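Local atomic coordinates of ribosomal RNA processing protein 6 (Trypanosoma brucei brucei, PDB entry 4NLC), a protein that probably trims RNA from the 3' end as an exosome-associated 3'-5' exoribonuclease, its catalytic core joining an exonuclease domain to an HRDC domain. Residues V50-L55 with L250-F254; D101-Q106 with D310-A315; A175-L179 with L233-L237; I298-R302 with V316-V322. The protein carries 1 engineered substitution. All coordinates share one frame; numbering follows the deposited sequence.

Contact 1 (V50-L55 with L250-F254); sequences VPSEQL and LLHVF
V50 and F254 face each other at one end of the contact, their CA atoms 7.3 Å apart, and L55 and L250 do so at the other, 7.0 Å apart, where a loop with a short 3-10 turn at 52-54 lies against the helix of 250-254. With no hydrogen bond between the segments, apolar side chains carry the contact. V50 puts a methyl squarely over the F254 ring: CG1 is anti to the backbone N (chi1 -177°) and lies 3.5 Å from the F254 ring centroid, only 6° off the normal, a CH-pi contact. A beta-branched valine can set one methyl over the ring and the other, CG2, against F254 CB on the same side. L55 reaches in with CD2, which meets L251 CD2 at 3.9 Å, one leucine lying nearly perpendicular to the other. L250 CD2 meets the backbone of the turn, 3.6 Å from Q54 O, and also L55 CA. Q54 gives the ring its CB, while its amide turns to hydrogen bonds with Y230 and E92. L250 packs on K234 and L238 of helix 226-238, to which Q54 also bonds through Y230, and F254 meets F170 of strand 169-171 edge-to-face.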
loop_
_atom_site.group_PDB
_atom_site.type_symbol
_atom_site.label_atom_id
_atom_site.label_comp_id
_atom_site.label_asym_id
_atom_site.label_seq_id
_atom_site.Cartn_x
_atom_site.Cartn_y
_atom_site.Cartn_z
ATOM N N VAL A 50 3.703 24.240 -8.515
ATOM C CA VAL A 50 4.306 23.286 -9.445
ATOM C C VAL A 50 5.561 24.015 -10.024
ATOM O O VAL A 50 5.445 25.200 -10.363
ATOM C CB VAL A 50 3.321 22.926 -10.598
ATOM C CG1 VAL A 50 3.923 21.877 -11.521
ATOM C CG2 VAL A 50 1.954 22.479 -10.072
ATOM N N PRO A 51 6.750 23.360 -10.138
ATOM C CA PRO A 51 7.913 24.055 -10.736
ATOM C C PRO A 51 7.599 24.461 -12.180
ATOM O O PRO A 51 7.221 23.616 -12.985
ATOM C CB PRO A 51 9.047 23.016 -10.645
ATOM C CG PRO A 51 8.563 21.966 -9.673
ATOM C CD PRO A 51 7.074 21.957 -9.796
ATOM N N SER A 52 7.700 25.769 -12.488
ATOM C CA SER A 52 7.364 26.356 -13.795
ATOM C C SER A 52 7.976 25.624 -15.012
ATOM O O SER A 52 7.297 25.511 -16.037
ATOM C CB SER A 52 7.701 27.844 -13.825
ATOM O OG SER A 52 9.096 28.069 -13.704
ATOM N N GLU A 53 9.211 25.072 -14.886
ATOM C CA GLU A 53 9.864 24.305 -15.961
ATOM C C GLU A 53 9.061 23.032 -16.308
ATOM O O GLU A 53 9.085 22.582 -17.449
ATOM C CB GLU A 53 11.307 23.929 -15.584
ATOM C CG GLU A 53 12.311 25.071 -15.657
ATOM C CD GLU A 53 12.653 25.600 -17.039
ATOM O OE1 GLU A 53 13.142 24.810 -17.881
ATOM O OE2 GLU A 53 12.481 26.821 -17.260
ATOM N N GLN A 54 8.331 22.472 -15.324
ATOM C CA GLN A 54 7.523 21.264 -15.537
ATOM C C GLN A 54 6.261 21.538 -16.358
ATOM O O GLN A 54 5.698 20.602 -16.913
ATOM C CB GLN A 54 7.167 20.569 -14.200
ATOM C CG GLN A 54 8.379 20.055 -13.428
ATOM C CD GLN A 54 9.069 18.864 -14.049
ATOM O OE1 GLN A 54 8.581 18.238 -14.982
ATOM N NE2 GLN A 54 10.219 18.503 -13.517
ATOM N N LEU A 55 5.828 22.810 -16.439
ATOM C CA LEU A 55 4.608 23.221 -17.147
ATOM C C LEU A 55 4.831 23.683 -18.600
ATOM O O LEU A 55 3.860 24.042 -19.270
ATOM C CB LEU A 55 3.843 24.277 -16.333
ATOM C CG LEU A 55 3.591 23.855 -14.881
ATOM C CD1 LEU A 55 3.570 25.041 -13.944
ATOM C CD2 LEU A 55 2.375 22.926 -14.751
ATOM N N LEU A 250 -2.784 20.271 -18.058
ATOM C CA LEU A 250 -1.561 19.835 -17.348
ATOM C C LEU A 250 -1.582 20.288 -15.872
ATOM O O LEU A 250 -1.349 19.463 -14.982
ATOM C CB LEU A 250 -0.242 20.242 -18.060
ATOM C CG LEU A 250 1.075 19.846 -17.339
ATOM C CD1 LEU A 250 1.205 18.323 -17.113
ATOM C CD2 LEU A 250 2.308 20.408 -18.038
ATOM N N LEU A 251 -1.925 21.567 -15.623
ATOM C CA LEU A 251 -2.060 22.137 -14.268
ATOM C C LEU A 251 -3.198 21.464 -13.500
ATOM O O LEU A 251 -3.062 21.256 -12.297
ATOM C CB LEU A 251 -2.300 23.653 -14.306
ATOM C CG LEU A 251 -1.086 24.541 -14.177
ATOM C CD1 LEU A 251 -1.440 25.986 -14.548
ATOM C CD2 LEU A 251 -0.515 24.502 -12.751
ATOM N N HIS A 252 -4.304 21.104 -14.196
ATOM C CA HIS A 252 -5.443 20.402 -13.578
ATOM C C HIS A 252 -4.993 19.031 -13.019
ATOM O O HIS A 252 -5.341 18.672 -11.899
ATOM C CB HIS A 252 -6.616 20.245 -14.560
ATOM C CG HIS A 252 -7.767 19.472 -13.996
ATOM N ND1 HIS A 252 -8.618 20.024 -13.063
ATOM C CD2 HIS A 252 -8.157 18.199 -14.244
ATOM C CE1 HIS A 252 -9.490 19.078 -12.765
ATOM N NE2 HIS A 252 -9.248 17.960 -13.442
ATOM N N VAL A 253 -4.159 18.317 -13.769
ATOM C CA VAL A 253 -3.674 16.998 -13.368
ATOM C C VAL A 253 -2.712 17.116 -12.169
ATOM O O VAL A 253 -2.838 16.354 -11.215
ATOM C CB VAL A 253 -3.116 16.205 -14.568
ATOM C CG1 VAL A 253 -2.517 14.887 -14.110
ATOM C CG2 VAL A 253 -4.234 15.943 -15.584
ATOM N N PHE A 254 -1.831 18.124 -12.174
ATOM C CA PHE A 254 -0.959 18.419 -11.039
ATOM C C PHE A 254 -1.817 18.757 -9.818
ATOM O O PHE A 254 -1.463 18.363 -8.720
ATOM C CB PHE A 254 -0.036 19.598 -11.359
ATOM C CG PHE A 254 1.302 19.184 -11.922
ATOM C CD1 PHE A 254 2.290 18.646 -11.092
ATOM C CD2 PHE A 254 1.591 19.359 -13.267
ATOM C CE1 PHE A 254 3.539 18.274 -11.610
ATOM C CE2 PHE A 254 2.837 18.967 -13.788
ATOM C CZ PHE A 254 3.804 18.444 -12.954
#

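Contact 2 (D101-Q106 with D310-A315)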
loop_
_atom_site.group_PDB
_atom_site.type_symbol
_atom_site.label_atom_id
_atom_site.label_comp_id
_atom_site.label_asym_id
_atom_site.label_seq_id
_atom_site.Cartn_x
_atom_site.Cartn_y
_atom_site.Cartn_z
ATOM N N ASP A 101 -0.229 -7.890 2.352
ATOM C CA ASP A 101 -1.420 -7.698 3.163
ATOM C C ASP A 101 -1.975 -8.956 3.796
ATOM O O ASP A 101 -2.811 -8.820 4.678
ATOM C CB ASP A 101 -2.529 -6.967 2.351
ATOM C CG ASP A 101 -2.968 -7.622 1.049
ATOM O OD1 ASP A 101 -3.165 -8.853 1.039
ATOM O OD2 ASP A 101 -3.178 -6.890 0.060
ATOM N N PHE A 102 -1.577 -10.167 3.354
ATOM C CA PHE A 102 -2.177 -11.398 3.921
ATOM C C PHE A 102 -1.742 -11.723 5.358
ATOM O O PHE A 102 -2.592 -11.910 6.215
ATOM C CB PHE A 102 -1.954 -12.610 3.009
ATOM C CG PHE A 102 -2.901 -13.752 3.298
ATOM C CD1 PHE A 102 -4.235 -13.684 2.917
ATOM C CD2 PHE A 102 -2.462 -14.891 3.958
ATOM C CE1 PHE A 102 -5.115 -14.731 3.206
ATOM C CE2 PHE A 102 -3.342 -15.939 4.236
ATOM C CZ PHE A 102 -4.659 -15.848 3.859
ATOM N N TYR A 103 -0.431 -11.788 5.618
ATOM C CA TYR A 103 0.137 -12.106 6.939
ATOM C C TYR A 103 0.529 -10.861 7.708
ATOM O O TYR A 103 1.643 -10.745 8.233
ATOM C CB TYR A 103 1.307 -13.094 6.807
ATOM C CG TYR A 103 0.895 -14.421 6.209
ATOM C CD1 TYR A 103 0.235 -15.376 6.975
ATOM C CD2 TYR A 103 1.214 -14.744 4.889
ATOM C CE1 TYR A 103 -0.124 -16.610 6.440
ATOM C CE2 TYR A 103 0.883 -15.988 4.351
ATOM C CZ TYR A 103 0.197 -16.911 5.127
ATOM O OH TYR A 103 -0.156 -18.136 4.613
ATOM N N SER A 104 -0.413 -9.916 7.767
ATOM C CA SER A 104 -0.300 -8.637 8.443
ATOM C C SER A 104 -1.694 -8.027 8.543
ATOM O O SER A 104 -2.461 -8.046 7.558
ATOM C CB SER A 104 0.633 -7.698 7.685
ATOM O OG SER A 104 0.669 -6.433 8.319
ATOM N N TYR A 105 -2.018 -7.477 9.736
ATOM C CA TYR A 105 -3.322 -6.842 9.947
ATOM C C TYR A 105 -3.501 -5.593 9.093
ATOM O O TYR A 105 -4.433 -5.530 8.302
ATOM C CB TYR A 105 -3.581 -6.538 11.422
ATOM C CG TYR A 105 -4.997 -6.072 11.625
ATOM C CD1 TYR A 105 -6.062 -6.972 11.581
ATOM C CD2 TYR A 105 -5.291 -4.719 11.780
ATOM C CE1 TYR A 105 -7.382 -6.538 11.692
ATOM C CE2 TYR A 105 -6.608 -4.276 11.903
ATOM C CZ TYR A 105 -7.648 -5.188 11.863
ATOM O OH TYR A 105 -8.939 -4.743 12.005
ATOM N N GLN A 106 -2.611 -4.611 9.243
ATOM C CA GLN A 106 -2.684 -3.373 8.474
ATOM C C GLN A 106 -1.977 -3.520 7.147
ATOM O O GLN A 106 -2.236 -2.749 6.226
ATOM C CB GLN A 106 -2.063 -2.198 9.256
ATOM C CG GLN A 106 -2.803 -1.832 10.555
ATOM C CD GLN A 106 -2.107 -0.711 11.287
ATOM O OE1 GLN A 106 -1.900 0.388 10.761
ATOM N NE2 GLN A 106 -1.650 -0.995 12.488
ATOM N N ASP A 310 -1.383 -10.117 14.471
ATOM C CA ASP A 310 -0.871 -9.233 13.423
ATOM C C ASP A 310 -0.964 -9.957 12.068
ATOM O O ASP A 310 -0.003 -10.025 11.300
ATOM C CB ASP A 310 0.524 -8.635 13.700
ATOM C CG ASP A 310 0.883 -7.529 12.702
ATOM O OD1 ASP A 310 -0.055 -6.902 12.143
ATOM O OD2 ASP A 310 2.095 -7.336 12.437
ATOM N N ASP A 311 -2.143 -10.542 11.826
ATOM C CA ASP A 311 -2.473 -11.234 10.594
ATOM C C ASP A 311 -3.705 -10.571 9.983
ATOM O O ASP A 311 -4.463 -9.928 10.702
ATOM C CB ASP A 311 -2.780 -12.709 10.908
ATOM C CG ASP A 311 -1.634 -13.654 10.627
ATOM O OD1 ASP A 311 -0.646 -13.225 9.971
ATOM O OD2 ASP A 311 -1.726 -14.823 11.038
ATOM N N SER A 312 -3.944 -10.759 8.684
ATOM C CA SER A 312 -5.182 -10.201 8.138
ATOM C C SER A 312 -6.349 -11.088 8.653
ATOM O O SER A 312 -6.099 -12.269 8.939
ATOM C CB SER A 312 -5.158 -10.194 6.613
ATOM O OG SER A 312 -5.247 -11.508 6.097
ATOM N N PRO A 313 -7.601 -10.577 8.790
ATOM C CA PRO A 313 -8.714 -11.462 9.196
ATOM C C PRO A 313 -8.816 -12.751 8.343
ATOM O O PRO A 313 -9.108 -13.798 8.890
ATOM C CB PRO A 313 -9.948 -10.552 9.061
ATOM C CG PRO A 313 -9.413 -9.184 9.270
ATOM C CD PRO A 313 -8.099 -9.216 8.512
ATOM N N SER A 314 -8.477 -12.694 7.039
ATOM C CA SER A 314 -8.473 -13.869 6.148
ATOM C C SER A 314 -7.413 -14.909 6.540
ATOM O O SER A 314 -7.639 -16.097 6.354
ATOM C CB SER A 314 -8.295 -13.451 4.692
ATOM O OG SER A 314 -9.432 -12.725 4.256
ATOM N N ALA A 315 -6.278 -14.473 7.110
ATOM C CA ALA A 315 -5.247 -15.410 7.548
ATOM C C ALA A 315 -5.666 -16.100 8.876
ATOM O O ALA A 315 -5.160 -17.176 9.200
ATOM C CB ALA A 315 -3.898 -14.702 7.683
HETATM O O HOH W 1 2.586 -6.044 10.106
HETATM O O HOH W 2 -0.233 -4.377 11.222
#
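F102 O receives two hydrogen bonds from S312, one from the backbone N (3.0 Å) and one from OG. The OG bond, 2.7 Å from S312 OG to F102 O, lies in the carbonyl plane on a lone pair, whereas the N-H comes in tilted from that plane. With chi1 at 70°, OG sits between the backbone N and the carbonyl carbon, where it also accepts from A315 N as the N-cap of helix 313-316; serine, a short donor and acceptor, suits both tasks. A third bond runs from Y105 N to D310 OD1, 3.2 Å, reaching the carboxylate from above its plane; N15 ND2 donates to the same oxygen. Water 1 joins D310 OD2 to S104 OG, which is also bonded to G107 N, and water 2 joins Q106 N to D310 OD1. D311 OD1, at the edge of the Y103 ring, is paired outside the two segments with R4. Among apolar contacts, A315 CB lies over a face of the F102 ring, 3.7 Å from F102 CE2, and P313 CG approaches Y105 CE1. The exonuclease and HRDC regions therefore meet here through directional bonds, many to backbone atoms, consistent with a defined orientation of the two regions.

Contact 3 (A175-L179 with L233-L237); sequences ALQNL and LKQLL
L176 and L233 make the closest approach of this contact, L176 CD2 lying 3.6 Å from L233 CD2 where one leucine is set nearly square across the other. This is the tight, buried part. Beside it A175, whose single methyl allows the helices to come near, fits between two leucines of the other helix: A175 CB is 3.9 Å from L233 CD1 and 3.8 Å from L237 CD1. The CA atoms of A175 and L233 are only 6.6 Å apart. L233 thus divides its work, CD1 going to alanine and CD2 to L176 and L179, as a forked side chain can. F192 and F170 extend this apolar layer, the former packing on L233 and L236 and the latter on A175 and L237.

The other end is more open. L179, the first residue beyond helix 172-178, is partly exposed, yet its branches still reach the partner helix. With chi1 at -72°, CG lies opposite the carbonyl carbon and rests against L237 CD2 at 3.8 Å, while CD1 reaches L233 CD2, also at 3.8 Å. L236, likewise partly exposed, offers mainly CB, 4.1 Å from L179 CD1. Between these two segments of the exonuclease domain the attraction is dispersion and the hydrophobic effect, with leucine branches supplying the fit and no hydrogen bond across them.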
loop_
_atom_site.group_PDB
_atom_site.type_symbol
_atom_site.label_atom_id
_atom_site.label_comp_id
_atom_site.label_asym_id
_atom_site.label_seq_id
_atom_site.Cartn_x
_atom_site.Cartn_y
_atom_site.Cartn_z
ATOM N N ALA A 175 -3.625 11.526 -15.012
ATOM C CA ALA A 175 -3.422 12.146 -16.334
ATOM C C ALA A 175 -4.241 11.398 -17.400
ATOM O O ALA A 175 -5.005 12.013 -18.124
ATOM C CB ALA A 175 -1.942 12.122 -16.707
ATOM N N LEU A 176 -4.135 10.060 -17.434
ATOM C CA LEU A 176 -4.862 9.220 -18.408
ATOM C C LEU A 176 -6.389 9.308 -18.231
ATOM O O LEU A 176 -7.094 9.486 -19.225
ATOM C CB LEU A 176 -4.324 7.780 -18.389
ATOM C CG LEU A 176 -2.963 7.573 -19.113
ATOM C CD1 LEU A 176 -2.299 6.259 -18.724
ATOM C CD2 LEU A 176 -3.122 7.577 -20.632
ATOM N N GLN A 177 -6.893 9.302 -16.961
ATOM C CA GLN A 177 -8.326 9.467 -16.669
ATOM C C GLN A 177 -8.834 10.824 -17.226
ATOM O O GLN A 177 -9.902 10.882 -17.847
ATOM C CB GLN A 177 -8.563 9.438 -15.147
ATOM C CG GLN A 177 -8.467 8.060 -14.512
ATOM C CD GLN A 177 -8.692 8.174 -13.024
ATOM O OE1 GLN A 177 -7.785 8.496 -12.259
ATOM N NE2 GLN A 177 -9.930 8.035 -12.595
ATOM N N ASN A 178 -8.055 11.914 -16.986
ATOM C CA ASN A 178 -8.396 13.263 -17.453
ATOM C C ASN A 178 -8.360 13.428 -18.972
ATOM O O ASN A 178 -8.971 14.348 -19.473
ATOM C CB ASN A 178 -7.533 14.314 -16.759
ATOM C CG ASN A 178 -8.103 14.626 -15.402
ATOM O OD1 ASN A 178 -9.101 15.338 -15.257
ATOM N ND2 ASN A 178 -7.595 13.969 -14.404
ATOM N N LEU A 179 -7.652 12.546 -19.690
ATOM C CA LEU A 179 -7.574 12.523 -21.149
ATOM C C LEU A 179 -8.627 11.550 -21.698
ATOM O O LEU A 179 -8.675 11.311 -22.911
ATOM C CB LEU A 179 -6.179 12.065 -21.612
ATOM C CG LEU A 179 -5.024 13.014 -21.425
ATOM C CD1 LEU A 179 -3.709 12.260 -21.416
ATOM C CD2 LEU A 179 -5.035 14.099 -22.474
ATOM N N LEU A 233 2.548 12.099 -21.577
ATOM C CA LEU A 233 1.262 12.568 -21.027
ATOM C C LEU A 233 1.246 14.090 -20.857
ATOM O O LEU A 233 0.213 14.712 -21.095
ATOM C CB LEU A 233 0.922 11.866 -19.715
ATOM C CG LEU A 233 0.608 10.376 -19.838
ATOM C CD1 LEU A 233 0.534 9.726 -18.465
ATOM C CD2 LEU A 233 -0.671 10.157 -20.605
ATOM N N LYS A 234 2.402 14.690 -20.479
ATOM C CA LYS A 234 2.546 16.152 -20.369
ATOM C C LYS A 234 2.253 16.824 -21.698
ATOM O O LYS A 234 1.500 17.789 -21.720
ATOM C CB LYS A 234 3.962 16.553 -19.909
ATOM C CG LYS A 234 4.101 16.585 -18.400
ATOM C CD LYS A 234 5.548 16.636 -17.934
ATOM C CE LYS A 234 6.374 17.785 -18.447
ATOM N NZ LYS A 234 7.582 18.018 -17.602
ATOM N N GLN A 235 2.804 16.292 -22.804
ATOM C CA GLN A 235 2.574 16.836 -24.162
ATOM C C GLN A 235 1.105 16.731 -24.569
ATOM O O GLN A 235 0.568 17.687 -25.108
ATOM C CB GLN A 235 3.466 16.152 -25.204
ATOM C CG GLN A 235 4.952 16.313 -24.914
ATOM C CD GLN A 235 5.810 15.447 -25.798
ATOM O OE1 GLN A 235 5.400 14.392 -26.284
ATOM N NE2 GLN A 235 7.043 15.854 -25.985
ATOM N N LEU A 236 0.449 15.591 -24.275
ATOM C CA LEU A 236 -0.969 15.373 -24.566
ATOM C C LEU A 236 -1.868 16.293 -23.738
ATOM O O LEU A 236 -2.879 16.759 -24.242
ATOM C CB LEU A 236 -1.362 13.906 -24.313
ATOM C CG LEU A 236 -0.948 12.903 -25.383
ATOM C CD1 LEU A 236 -1.051 11.474 -24.853
ATOM C CD2 LEU A 236 -1.785 13.078 -26.670
ATOM N N LEU A 237 -1.519 16.539 -22.480
ATOM C CA LEU A 237 -2.308 17.413 -21.618
ATOM C C LEU A 237 -2.216 18.884 -22.043
ATOM O O LEU A 237 -3.209 19.601 -21.956
ATOM C CB LEU A 237 -1.914 17.236 -20.140
ATOM C CG LEU A 237 -2.376 15.920 -19.495
ATOM C CD1 LEU A 237 -1.578 15.612 -18.210
ATOM C CD2 LEU A 237 -3.906 15.900 -19.307
#

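Contact 4 (I298-R302 with V316-V322); sequences IFNWR and VMHISSV. Engineered in segment 316-322: S321 (natural residue Cys).
I298 and V322 bring the backbones nearest at one end, CA to CA 6.2 Å, and R302 and V316 at the other, 6.6 Å; between these points helix 289-309 of the HRDC domain, a compact helical bundle, runs beside the end of helix 313-316, the link at M317 and H318, and the start of helix 319-328. The side chains in between are mostly apolar. I298 CG2 touches both M317 SD, at 3.8 Å, and V322 CG1, I298 and V322 lying antiparallel alongside one another. M317 bends at chi3 so that CE ends 3.6 Å from W301 CZ3; a flexible thioether suits a place shaped by a rigid indole. V316 CG1 joins them, 3.8 Å from W301 CZ3, while F299 takes I319 CD1 at its ring edge. Outside the pair, I298 and W301 also pack on L354 of helix 351-359, and F299 on helix 275-280. H318 is the N-cap of helix 319-328, its ND1 accepting from S320 N. S321, an engineered residue (natural Cys), bonds through OG to C339 O.

R302 alone brings a charge into the buried layer. Arginine pairs a long aliphatic stem, here CG and CD beside V316 and M317, with a donor for a buried carbonyl. V322 CG2 lies over a face of the guanidinium, and the bend at chi3 (69°) brings NH1 to M317 O, a 2.7 Å hydrogen bond that meets the carbonyl almost head-on and exactly in the guanidinium plane.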
loop_
_atom_site.group_PDB
_atom_site.type_symbol
_atom_site.label_atom_id
_atom_site.label_comp_id
_atom_site.label_asym_id
_atom_site.label_seq_id
_atom_site.Cartn_x
_atom_site.Cartn_y
_atom_site.Cartn_z
ATOM N N ILE A 298 -18.543 -14.309 15.820
ATOM C CA ILE A 298 -17.378 -14.977 15.220
ATOM C C ILE A 298 -16.571 -13.942 14.392
ATOM O O ILE A 298 -15.348 -13.887 14.498
ATOM C CB ILE A 298 -17.752 -16.215 14.359
ATOM C CG1 ILE A 298 -18.349 -17.384 15.220
ATOM C CG2 ILE A 298 -16.553 -16.683 13.497
ATOM C CD1 ILE A 298 -17.368 -18.108 16.243
ATOM N N PHE A 299 -17.272 -13.105 13.616
ATOM C CA PHE A 299 -16.646 -12.076 12.809
ATOM C C PHE A 299 -15.914 -11.053 13.678
ATOM O O PHE A 299 -14.804 -10.654 13.339
ATOM C CB PHE A 299 -17.660 -11.407 11.852
ATOM C CG PHE A 299 -16.972 -10.546 10.811
ATOM C CD1 PHE A 299 -16.611 -9.228 11.097
ATOM C CD2 PHE A 299 -16.613 -11.073 9.578
ATOM C CE1 PHE A 299 -15.927 -8.449 10.152
ATOM C CE2 PHE A 299 -15.954 -10.284 8.628
ATOM C CZ PHE A 299 -15.608 -8.982 8.924
ATOM N N ASN A 300 -16.521 -10.639 14.795
ATOM C CA ASN A 300 -15.894 -9.669 15.702
ATOM C C ASN A 300 -14.728 -10.270 16.434
ATOM O O ASN A 300 -13.725 -9.587 16.609
ATOM C CB ASN A 300 -16.908 -9.020 16.637
ATOM C CG ASN A 300 -17.781 -8.063 15.884
ATOM O OD1 ASN A 300 -17.548 -7.781 14.704
ATOM N ND2 ASN A 300 -18.793 -7.537 16.533
ATOM N N TRP A 301 -14.827 -11.572 16.788
ATOM C CA TRP A 301 -13.721 -12.302 17.391
ATOM C C TRP A 301 -12.561 -12.411 16.358
ATOM O O TRP A 301 -11.391 -12.234 16.720
ATOM C CB TRP A 301 -14.155 -13.710 17.837
ATOM C CG TRP A 301 -12.995 -14.479 18.379
ATOM C CD1 TRP A 301 -12.499 -14.411 19.646
ATOM C CD2 TRP A 301 -12.049 -15.253 17.619
ATOM N NE1 TRP A 301 -11.323 -15.116 19.731
ATOM C CE2 TRP A 301 -11.028 -15.651 18.505
ATOM C CE3 TRP A 301 -11.980 -15.668 16.276
ATOM C CZ2 TRP A 301 -9.965 -16.472 18.105
ATOM C CZ3 TRP A 301 -10.918 -16.466 15.873
ATOM C CH2 TRP A 301 -9.931 -16.869 16.785
ATOM N N ARG A 302 -12.894 -12.730 15.095
ATOM C CA ARG A 302 -11.918 -12.914 14.019
ATOM C C ARG A 302 -11.101 -11.659 13.805
ATOM O O ARG A 302 -9.894 -11.758 13.587
ATOM C CB ARG A 302 -12.583 -13.424 12.717
ATOM C CG ARG A 302 -11.587 -13.851 11.647
ATOM C CD ARG A 302 -12.260 -14.193 10.333
ATOM N NE ARG A 302 -12.800 -13.000 9.706
ATOM C CZ ARG A 302 -12.740 -12.737 8.411
ATOM N NH1 ARG A 302 -12.185 -13.602 7.577
ATOM N NH2 ARG A 302 -13.229 -11.607 7.940
ATOM N N VAL A 316 -6.575 -15.486 9.641
ATOM C CA VAL A 316 -7.075 -16.108 10.868
ATOM C C VAL A 316 -8.060 -17.233 10.475
ATOM O O VAL A 316 -7.912 -18.388 10.909
ATOM C CB VAL A 316 -7.738 -15.073 11.830
ATOM C CG1 VAL A 316 -8.517 -15.760 12.959
ATOM C CG2 VAL A 316 -6.697 -14.118 12.405
ATOM N N MET A 317 -9.042 -16.884 9.628
ATOM C CA MET A 317 -10.139 -17.759 9.238
ATOM C C MET A 317 -10.725 -17.239 7.923
ATOM O O MET A 317 -10.997 -16.046 7.810
ATOM C CB MET A 317 -11.195 -17.594 10.361
ATOM C CG MET A 317 -12.235 -18.644 10.475
ATOM S SD MET A 317 -13.593 -18.058 11.550
ATOM C CE MET A 317 -12.752 -17.882 13.098
ATOM N N HIS A 318 -10.983 -18.122 6.955
ATOM C CA HIS A 318 -11.630 -17.712 5.704
ATOM C C HIS A 318 -13.062 -17.217 6.003
ATOM O O HIS A 318 -13.682 -17.669 6.954
ATOM C CB HIS A 318 -11.646 -18.864 4.688
ATOM C CG HIS A 318 -12.059 -18.445 3.310
ATOM N ND1 HIS A 318 -13.396 -18.322 2.957
ATOM C CD2 HIS A 318 -11.295 -18.117 2.241
ATOM C CE1 HIS A 318 -13.404 -17.947 1.690
ATOM N NE2 HIS A 318 -12.163 -17.812 1.210
ATOM N N ILE A 319 -13.554 -16.260 5.228
ATOM C CA ILE A 319 -14.888 -15.673 5.394
ATOM C C ILE A 319 -16.019 -16.749 5.410
ATOM O O ILE A 319 -16.966 -16.616 6.187
ATOM C CB ILE A 319 -15.116 -14.542 4.333
ATOM C CG1 ILE A 319 -16.313 -13.634 4.678
ATOM C CG2 ILE A 319 -15.220 -15.084 2.910
ATOM C CD1 ILE A 319 -16.065 -12.630 5.764
ATOM N N SER A 320 -15.888 -17.815 4.579
ATOM C CA SER A 320 -16.850 -18.915 4.474
ATOM C C SER A 320 -16.889 -19.705 5.753
ATOM O O SER A 320 -17.951 -20.188 6.112
ATOM C CB SER A 320 -16.517 -19.824 3.291
ATOM O OG SER A 320 -15.221 -20.390 3.395
ATOM N N SER A 321 -15.740 -19.806 6.465
ATOM C CA SER A 321 -15.613 -20.484 7.763
ATOM C C SER A 321 -16.435 -19.798 8.838
ATOM O O SER A 321 -16.972 -20.475 9.706
ATOM C CB SER A 321 -14.155 -20.597 8.191
ATOM O OG SER A 321 -13.465 -21.536 7.383
ATOM N N VAL A 322 -16.554 -18.455 8.764
ATOM C CA VAL A 322 -17.364 -17.638 9.664
ATOM C C VAL A 322 -18.825 -18.056 9.451
ATOM O O VAL A 322 -19.533 -18.359 10.421
ATOM C CB VAL A 322 -17.151 -16.126 9.398
ATOM C CG1 VAL A 322 -18.163 -15.280 10.167
ATOM C CG2 VAL A 322 -15.729 -15.705 9.741
#

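From the N terminus, the loop 50-55 is the first to be used; its partner, helix 249-261, comes only after the whole exonuclease sheet, so contact 1 closes a long loop. Within it lies contact 3, which touches contact 1 directly. Contact 2 starts inside that loop, at 101-106, and ends beyond it at 310-315, crossing contact 1 and also enclosing contact 3. Contact 4 follows contact 1 in series, and its segments alternate with those of contact 2, which it touches. Contact 3 joins two helices of the exonuclease region, contact 1 lays the N-terminal loop against the helix that follows them, contact 4 lies in the HRDC region, and contact 2 bridges the two regions.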